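Local coordinates for protein putative decarboxylase involved in desferrioxamine biosynthesis (Erwinia amylovora, PDB 5O5C) that probably decarboxylates lysine with the help of pyridoxal 5'-phosphate, a step in the biosynthesis of the siderophore desferrioxamine E, at residues B[142-147]-B[387-392]; B[180-185]-B[224-229]; B[218-223]-B[231-236]. All blocks are in the same frame, centred on the assembly; numbering follows the deposited sequence.

Interaction 1 of 3, residues B[142-147]-B[387-392]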
# COMPACT_ATOMS: atom_id res chain seq x y z
N THR B 142 14.51 -7.74 5.19
CA THR B 142 15.12 -6.60 4.50
C THR B 142 16.05 -7.09 3.41
O THR B 142 16.01 -6.56 2.27
CB THR B 142 15.81 -5.63 5.46
OG1 THR B 142 14.80 -4.83 6.10
CG2 THR B 142 16.79 -4.71 4.74
N LEU B 143 16.80 -8.14 3.73
CA LEU B 143 17.76 -8.72 2.81
C LEU B 143 17.01 -9.50 1.74
O LEU B 143 17.37 -9.39 0.54
CB LEU B 143 18.76 -9.63 3.55
CG LEU B 143 19.53 -8.99 4.68
CD1 LEU B 143 20.38 -9.97 5.45
CD2 LEU B 143 20.42 -7.90 4.12
N ILE B 144 15.96 -10.24 2.12
CA ILE B 144 15.15 -10.96 1.13
C ILE B 144 14.59 -10.01 0.08
O ILE B 144 14.76 -10.23 -1.13
CB ILE B 144 14.01 -11.79 1.76
CG1 ILE B 144 14.54 -13.07 2.37
CG2 ILE B 144 12.95 -12.14 0.73
CD1 ILE B 144 13.58 -13.67 3.38
N GLU B 145 13.98 -8.91 0.51
CA GLU B 145 13.44 -7.97 -0.48
C GLU B 145 14.55 -7.54 -1.49
O GLU B 145 14.31 -7.43 -2.71
CB GLU B 145 12.79 -6.75 0.17
CG GLU B 145 12.49 -5.64 -0.85
CD GLU B 145 11.49 -4.60 -0.38
OE1 GLU B 145 10.69 -4.97 0.54
OE2 GLU B 145 11.56 -3.42 -0.89
N GLN B 146 15.74 -7.25 -0.95
CA GLN B 146 16.83 -6.79 -1.78
C GLN B 146 17.20 -7.81 -2.84
O GLN B 146 17.43 -7.44 -3.98
CB GLN B 146 18.07 -6.43 -0.98
CG GLN B 146 19.06 -5.64 -1.83
CD GLN B 146 18.57 -4.25 -2.21
OE1 GLN B 146 18.18 -3.46 -1.35
NE2 GLN B 146 18.63 -3.92 -3.51
N LYS B 147 17.22 -9.07 -2.43
CA LYS B 147 17.35 -10.24 -3.33
C LYS B 147 16.31 -10.26 -4.43
O LYS B 147 16.62 -10.33 -5.61
CB LYS B 147 17.28 -11.56 -2.52
CG LYS B 147 18.16 -12.66 -3.05
CD LYS B 147 19.55 -12.61 -2.42
CE LYS B 147 20.50 -13.51 -3.19
NZ LYS B 147 21.89 -13.42 -2.67
N LYS B 387 6.48 -13.08 -1.09
CA LYS B 387 5.64 -13.73 -2.07
C LYS B 387 6.41 -14.11 -3.31
O LYS B 387 6.25 -15.21 -3.76
CB LYS B 387 4.43 -12.88 -2.44
CG LYS B 387 3.47 -12.72 -1.27
CD LYS B 387 2.22 -11.92 -1.62
CE LYS B 387 2.25 -10.53 -1.03
NZ LYS B 387 0.90 -9.92 -1.13
N MET B 388 7.21 -13.17 -3.84
CA MET B 388 8.04 -13.41 -4.99
C MET B 388 9.20 -14.27 -4.55
O MET B 388 9.69 -15.07 -5.33
CB MET B 388 8.51 -12.07 -5.64
CG MET B 388 7.47 -11.47 -6.58
SD MET B 388 7.39 -12.66 -7.93
CE MET B 388 5.80 -13.06 -8.18
N TRP B 389 9.61 -14.15 -3.29
CA TRP B 389 10.72 -14.93 -2.81
C TRP B 389 10.39 -16.40 -2.68
O TRP B 389 11.18 -17.30 -3.17
CB TRP B 389 11.25 -14.38 -1.49
CG TRP B 389 12.66 -14.69 -1.35
CD1 TRP B 389 13.74 -14.00 -1.90
CD2 TRP B 389 13.20 -15.79 -0.68
NE1 TRP B 389 14.91 -14.63 -1.58
CE2 TRP B 389 14.62 -15.74 -0.84
CE3 TRP B 389 12.64 -16.86 0.03
CZ2 TRP B 389 15.47 -16.66 -0.28
CZ3 TRP B 389 13.45 -17.77 0.57
CH2 TRP B 389 14.88 -17.67 0.43
N LEU B 390 9.26 -16.68 -2.04
CA LEU B 390 8.84 -18.08 -1.94
C LEU B 390 8.36 -18.66 -3.27
O LEU B 390 8.51 -19.85 -3.48
CB LEU B 390 7.82 -18.32 -0.84
CG LEU B 390 8.34 -18.10 0.60
CD1 LEU B 390 7.17 -18.04 1.56
CD2 LEU B 390 9.34 -19.11 1.12
N THR B 391 7.83 -17.84 -4.18
CA THR B 391 7.45 -18.36 -5.48
C THR B 391 8.68 -18.87 -6.23
O THR B 391 8.67 -20.02 -6.72
CB THR B 391 6.66 -17.33 -6.31
OG1 THR B 391 5.39 -17.05 -5.66
CG2 THR B 391 6.42 -17.85 -7.68
N LEU B 392 9.72 -18.06 -6.30
CA LEU B 392 10.93 -18.47 -7.01
C LEU B 392 11.62 -19.68 -6.35
O LEU B 392 12.05 -20.65 -7.03
CB LEU B 392 11.86 -17.27 -7.09
CG LEU B 392 11.24 -16.14 -7.91
CD1 LEU B 392 11.75 -14.78 -7.54
CD2 LEU B 392 11.43 -16.44 -9.37

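Interaction 2 of 3, residues B[180-185]-B[224-229]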
# COMPACT_ATOMS: atom_id res chain seq x y z
N LEU B 180 10.60 11.47 -9.24
CA LEU B 180 11.99 11.44 -9.58
C LEU B 180 12.27 12.21 -10.86
O LEU B 180 13.19 12.98 -10.89
CB LEU B 180 12.55 10.02 -9.66
CG LEU B 180 13.05 9.44 -8.35
CD1 LEU B 180 11.98 9.49 -7.29
CD2 LEU B 180 13.54 8.01 -8.48
N ALA B 181 11.46 12.03 -11.90
CA ALA B 181 11.67 12.78 -13.17
C ALA B 181 11.60 14.24 -12.91
O ALA B 181 12.47 14.95 -13.34
CB ALA B 181 10.67 12.41 -14.25
N ARG B 182 10.54 14.69 -12.27
CA ARG B 182 10.37 16.06 -11.82
C ARG B 182 11.57 16.54 -11.01
O ARG B 182 12.21 17.54 -11.41
CB ARG B 182 9.11 16.23 -10.97
CG ARG B 182 8.78 17.66 -10.59
CD ARG B 182 7.74 17.72 -9.49
NE ARG B 182 8.35 17.33 -8.21
CZ ARG B 182 7.74 17.31 -7.03
NH1 ARG B 182 6.46 17.67 -6.90
NH2 ARG B 182 8.42 16.94 -5.97
N ASP B 183 11.86 15.88 -9.88
CA ASP B 183 12.98 16.33 -9.03
C ASP B 183 14.35 16.22 -9.62
O ASP B 183 15.13 17.15 -9.48
CB ASP B 183 12.98 15.71 -7.64
CG ASP B 183 11.80 16.15 -6.80
OD1 ASP B 183 10.87 16.78 -7.31
OD2 ASP B 183 11.80 15.84 -5.62
N SER B 184 14.67 15.15 -10.33
CA SER B 184 16.00 15.09 -11.00
C SER B 184 16.23 16.17 -12.06
O SER B 184 17.38 16.65 -12.24
CB SER B 184 16.20 13.77 -11.66
OG SER B 184 15.35 13.71 -12.80
N TRP B 185 15.16 16.53 -12.77
CA TRP B 185 15.24 17.58 -13.77
C TRP B 185 15.54 18.89 -13.08
O TRP B 185 16.44 19.62 -13.49
CB TRP B 185 13.94 17.72 -14.57
CG TRP B 185 14.03 18.85 -15.57
CD1 TRP B 185 13.79 20.17 -15.33
CD2 TRP B 185 14.40 18.74 -16.94
NE1 TRP B 185 13.97 20.90 -16.48
CE2 TRP B 185 14.36 20.05 -17.48
CE3 TRP B 185 14.76 17.68 -17.78
CZ2 TRP B 185 14.67 20.33 -18.82
CZ3 TRP B 185 15.07 17.94 -19.11
CH2 TRP B 185 15.02 19.27 -19.62
N ALA B 224 -1.09 15.40 -11.17
CA ALA B 224 -1.96 16.20 -10.26
C ALA B 224 -1.42 16.34 -8.88
O ALA B 224 -1.34 17.45 -8.31
CB ALA B 224 -3.35 15.66 -10.20
N ILE B 225 -1.04 15.20 -8.32
CA ILE B 225 -0.47 15.18 -7.03
C ILE B 225 0.84 16.01 -6.95
O ILE B 225 1.06 16.74 -5.99
CB ILE B 225 -0.27 13.73 -6.59
CG1 ILE B 225 -1.62 13.04 -6.41
CG2 ILE B 225 0.47 13.64 -5.28
CD1 ILE B 225 -1.45 11.54 -6.37
N LEU B 226 1.68 15.91 -7.98
CA LEU B 226 2.93 16.60 -7.98
C LEU B 226 2.82 18.08 -8.21
O LEU B 226 3.83 18.73 -8.31
CB LEU B 226 3.88 15.98 -9.00
CG LEU B 226 4.29 14.55 -8.71
CD1 LEU B 226 4.76 13.79 -9.91
CD2 LEU B 226 5.31 14.50 -7.62
N GLY B 227 1.63 18.64 -8.33
CA GLY B 227 1.49 20.06 -8.46
C GLY B 227 1.67 20.63 -9.83
O GLY B 227 1.80 21.84 -9.96
N LEU B 228 1.70 19.75 -10.85
CA LEU B 228 1.80 20.17 -12.24
C LEU B 228 0.51 20.01 -13.05
O LEU B 228 0.31 20.68 -14.06
CB LEU B 228 2.93 19.40 -12.92
CG LEU B 228 4.29 19.54 -12.26
CD1 LEU B 228 5.20 18.52 -12.90
CD2 LEU B 228 4.82 20.95 -12.43
N GLY B 229 -0.38 19.13 -12.62
CA GLY B 229 -1.72 19.07 -13.16
C GLY B 229 -1.74 18.23 -14.42
O GLY B 229 -0.68 17.98 -14.99

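Interaction 3 of 3, residues B[218-223]-B[231-236]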
# COMPACT_ATOMS: atom_id res chain seq x y z
N SER B 218 -3.05 6.66 -14.00
CA SER B 218 -2.08 6.96 -12.90
C SER B 218 -0.99 8.02 -13.20
O SER B 218 -0.65 8.83 -12.29
CB SER B 218 -1.46 5.69 -12.29
OG SER B 218 -0.80 4.86 -13.20
N ILE B 219 -0.54 8.09 -14.47
CA ILE B 219 0.38 9.13 -14.93
C ILE B 219 -0.16 10.56 -14.72
O ILE B 219 0.46 11.34 -14.02
CB ILE B 219 0.84 8.94 -16.40
CG1 ILE B 219 1.53 7.58 -16.63
CG2 ILE B 219 1.76 10.08 -16.83
CD1 ILE B 219 2.58 7.19 -15.61
N GLN B 220 -1.30 10.85 -15.33
CA GLN B 220 -2.05 12.07 -15.09
C GLN B 220 -2.43 12.31 -13.60
O GLN B 220 -2.29 13.40 -13.14
CB GLN B 220 -3.34 12.09 -15.92
CG GLN B 220 -3.14 12.37 -17.42
CD GLN B 220 -2.85 11.14 -18.21
OE1 GLN B 220 -2.61 10.06 -17.63
NE2 GLN B 220 -2.83 11.27 -19.55
N LYS B 221 -2.90 11.30 -12.88
CA LYS B 221 -3.18 11.42 -11.43
C LYS B 221 -1.92 11.79 -10.68
O LYS B 221 -1.95 12.62 -9.76
CB LYS B 221 -3.77 10.13 -10.84
CG LYS B 221 -5.11 9.66 -11.44
CD LYS B 221 -5.57 8.32 -10.85
CE LYS B 221 -7.09 8.26 -10.71
NZ LYS B 221 -7.65 6.89 -10.53
N SER B 222 -0.80 11.20 -11.07
CA SER B 222 0.46 11.46 -10.40
C SER B 222 0.91 12.92 -10.61
O SER B 222 1.36 13.52 -9.66
CB SER B 222 1.59 10.55 -10.84
OG SER B 222 1.31 9.21 -10.57
N MET B 223 0.78 13.45 -11.83
CA MET B 223 1.12 14.86 -12.12
C MET B 223 0.17 15.82 -11.44
O MET B 223 0.59 16.92 -11.10
CB MET B 223 1.12 15.17 -13.61
CG MET B 223 1.96 14.35 -14.51
SD MET B 223 3.66 14.09 -14.07
CE MET B 223 4.25 15.74 -14.24
N ASP B 231 -2.56 19.07 -17.27
CA ASP B 231 -2.02 19.91 -18.35
C ASP B 231 -0.52 19.68 -18.61
O ASP B 231 -0.03 20.03 -19.67
CB ASP B 231 -2.16 21.39 -18.03
CG ASP B 231 -3.56 21.90 -18.10
OD1 ASP B 231 -4.49 21.24 -18.64
OD2 ASP B 231 -3.70 23.02 -17.55
N ALA B 232 0.21 19.12 -17.66
CA ALA B 232 1.63 18.92 -17.88
C ALA B 232 1.91 17.69 -18.73
O ALA B 232 3.05 17.40 -19.04
CB ALA B 232 2.38 18.86 -16.55
N VAL B 233 0.86 16.94 -19.05
CA VAL B 233 0.96 15.67 -19.71
C VAL B 233 0.48 15.94 -21.11
O VAL B 233 -0.64 16.44 -21.27
CB VAL B 233 0.05 14.62 -19.03
CG1 VAL B 233 -0.07 13.36 -19.88
CG2 VAL B 233 0.58 14.30 -17.62
N ILE B 234 1.32 15.67 -22.10
CA ILE B 234 0.97 15.75 -23.52
C ILE B 234 0.69 14.31 -24.06
O ILE B 234 1.61 13.48 -24.13
CB ILE B 234 2.06 16.49 -24.34
CG1 ILE B 234 2.23 17.93 -23.82
CG2 ILE B 234 1.66 16.59 -25.79
CD1 ILE B 234 3.47 18.66 -24.30
N PRO B 235 -0.58 14.01 -24.37
CA PRO B 235 -0.94 12.72 -24.95
C PRO B 235 -0.48 12.61 -26.40
O PRO B 235 -0.70 13.53 -27.18
CB PRO B 235 -2.49 12.68 -24.87
CG PRO B 235 -2.86 13.79 -23.96
CD PRO B 235 -1.76 14.79 -23.98
N VAL B 236 0.15 11.49 -26.73
CA VAL B 236 0.75 11.24 -28.01
C VAL B 236 -0.03 10.15 -28.73
O VAL B 236 -0.35 9.09 -28.14
CB VAL B 236 2.21 10.76 -27.80
CG1 VAL B 236 2.91 10.50 -29.13
CG2 VAL B 236 2.98 11.78 -26.93

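Interaction 1 of 3, residues B[142-147]-B[387-392]
W389 reaches from helix 385-394 to I144 and K147 on helix 140-156. The indole can be followed outward from the backbone. Its CB lies 3.6 Å from I144 CG2, so the contact begins at the root of the side chain. CG stands anti to the backbone N (chi1 -152°), which lays the ring against I144. W389 CG and CD1 both come within 3.3 Å of I144 CG2. This methyl sits over one face of the five-membered ring in a CH-pi contact, 3.6 Å from its centroid and 28° off the ring normal. Further along, I144 CG1 stands over the same indole, 4.2 Å from W389 CE2. Both branches of the isoleucine therefore serve one flat surface. The ring edge has a different neighbour. W389 NE1 lies 4.0 Å from K147 CB, which is close to the ring plane. The lysine chain bends at chi2 (90°) and leads away, and its NZ bonds F71 O of the second subunit. W389 also makes a cation-pi contact with R393. E89 of the second subunit packs on W389 and F71 of that subunit on I144, so this helix pair lies beside the dimer interface. No hydrogen bond crosses between the two segments. The two helices are held here by dispersion and CH-pi contact, while the charged end of K147 is satisfied by the other chain.

Interaction 2 of 3, residues B[180-185]-B[224-229]
R182 on helix 170-189 meets L226 at the C-terminal end of helix 218-225, where a Schellman motif closes the helix. NH1 of R182 donates to L226 O at 3.2 Å, with an N-H...O angle of 142°. The acceptor lies in the guanidinium plane. L226 adds an apolar contact to the polar one. Its CD2 covers one face of the guanidinium, toward the rim, 3.4 Å from R182 NH1. Nearer the backbone, R182 CD comes within 4.3 Å of L228 CD1. The second subunit shares this first shell: NH1 also bonds I225 O of that subunit, and NH2 its A224 O. The reciprocal set of bonds runs back from R182 of the second subunit to A224 O and I225 O here. Each arginine thus joins two helix ends across the dimer, where the carbonyls probably favour its positive charge. The next shell fixes the guanidinium. The chain bends at chi3 (74°), and D183 is gripped side-on in a salt bridge. R182 NE and NH2 both reach D183 OD1, at 2.7 and 2.8 Å. With D183 and L226 O both in its plane, at two of its edges, the group is restrained from turning. The helix end is shaped by G227, which has positive phi (83°). Within the Schellman turn itself, G227 N bonds A224 O at 3.2 Å.

Interaction 3 of 3, residues B[218-223]-B[231-236]
Q220 and V233 pair most closely in the backbone, CA to CA 6.6 Å, where helix 218-223 and strand 233-236 run nearly antiparallel at 165° with their axes 10.0 Å apart. V233 is the centre of the contact and divides its two methyls. CG1, anti to the backbone N (chi1 168°), faces the amide end of Q220 and lies 3.5 Å from Q220 NE2. The glutamine chain bends at chi2 to bring that amide over, and the two side chains cross at about a right angle. CG2 of V233 turns to M223 instead. Its approach to M223 CG, 3.4 Å, is tighter than usual for two carbons. I219 CG2 touches the same methyl more loosely, at 4.5 Å. The methionine bends twice, and its CE ends 4.3 Å from A232 CB. No hydrogen bond links the segments. The fit is mainly of methyl and methylene groups. Helix 218-225 is the crossover of a beta-alpha-beta unit between strands 207-212 and 233-236, the latter being an outermost strand of the main sheet within this chain. Its start borders the cofactor: S218 touches pyridoxal phosphate and bonds H216 and N174. Helix 170-189 covers the helix through L175 and M178, and helix 246-258 packs against the strand through I234 and V236.

Interactions 2 and 3 are neighbours, with centres 10 Å apart, and share helix 218-225. Interaction 3 packs the helix on edge strand 233-236, and interaction 2 joins its C-terminal end to helix 170-189. M223 O probably accepts bonds from L228 N (3.0 Å) and G229 N (2.8 Å). Along the chain their segments alternate: 180-185, 218-223, 224-229, 231-236. The centre of interaction 1 lies about 31 Å from that of interaction 2 and about 33 Å from that of interaction 3. Its segments, 142-147 and 387-392, enclose the others in sequence. All three belong to the conserved pyridoxal-dependent decarboxylase domain and touch the second subunit. Dimer contacts therefore occur in well-separated regions of the chain, and interaction 3 also borders the cofactor.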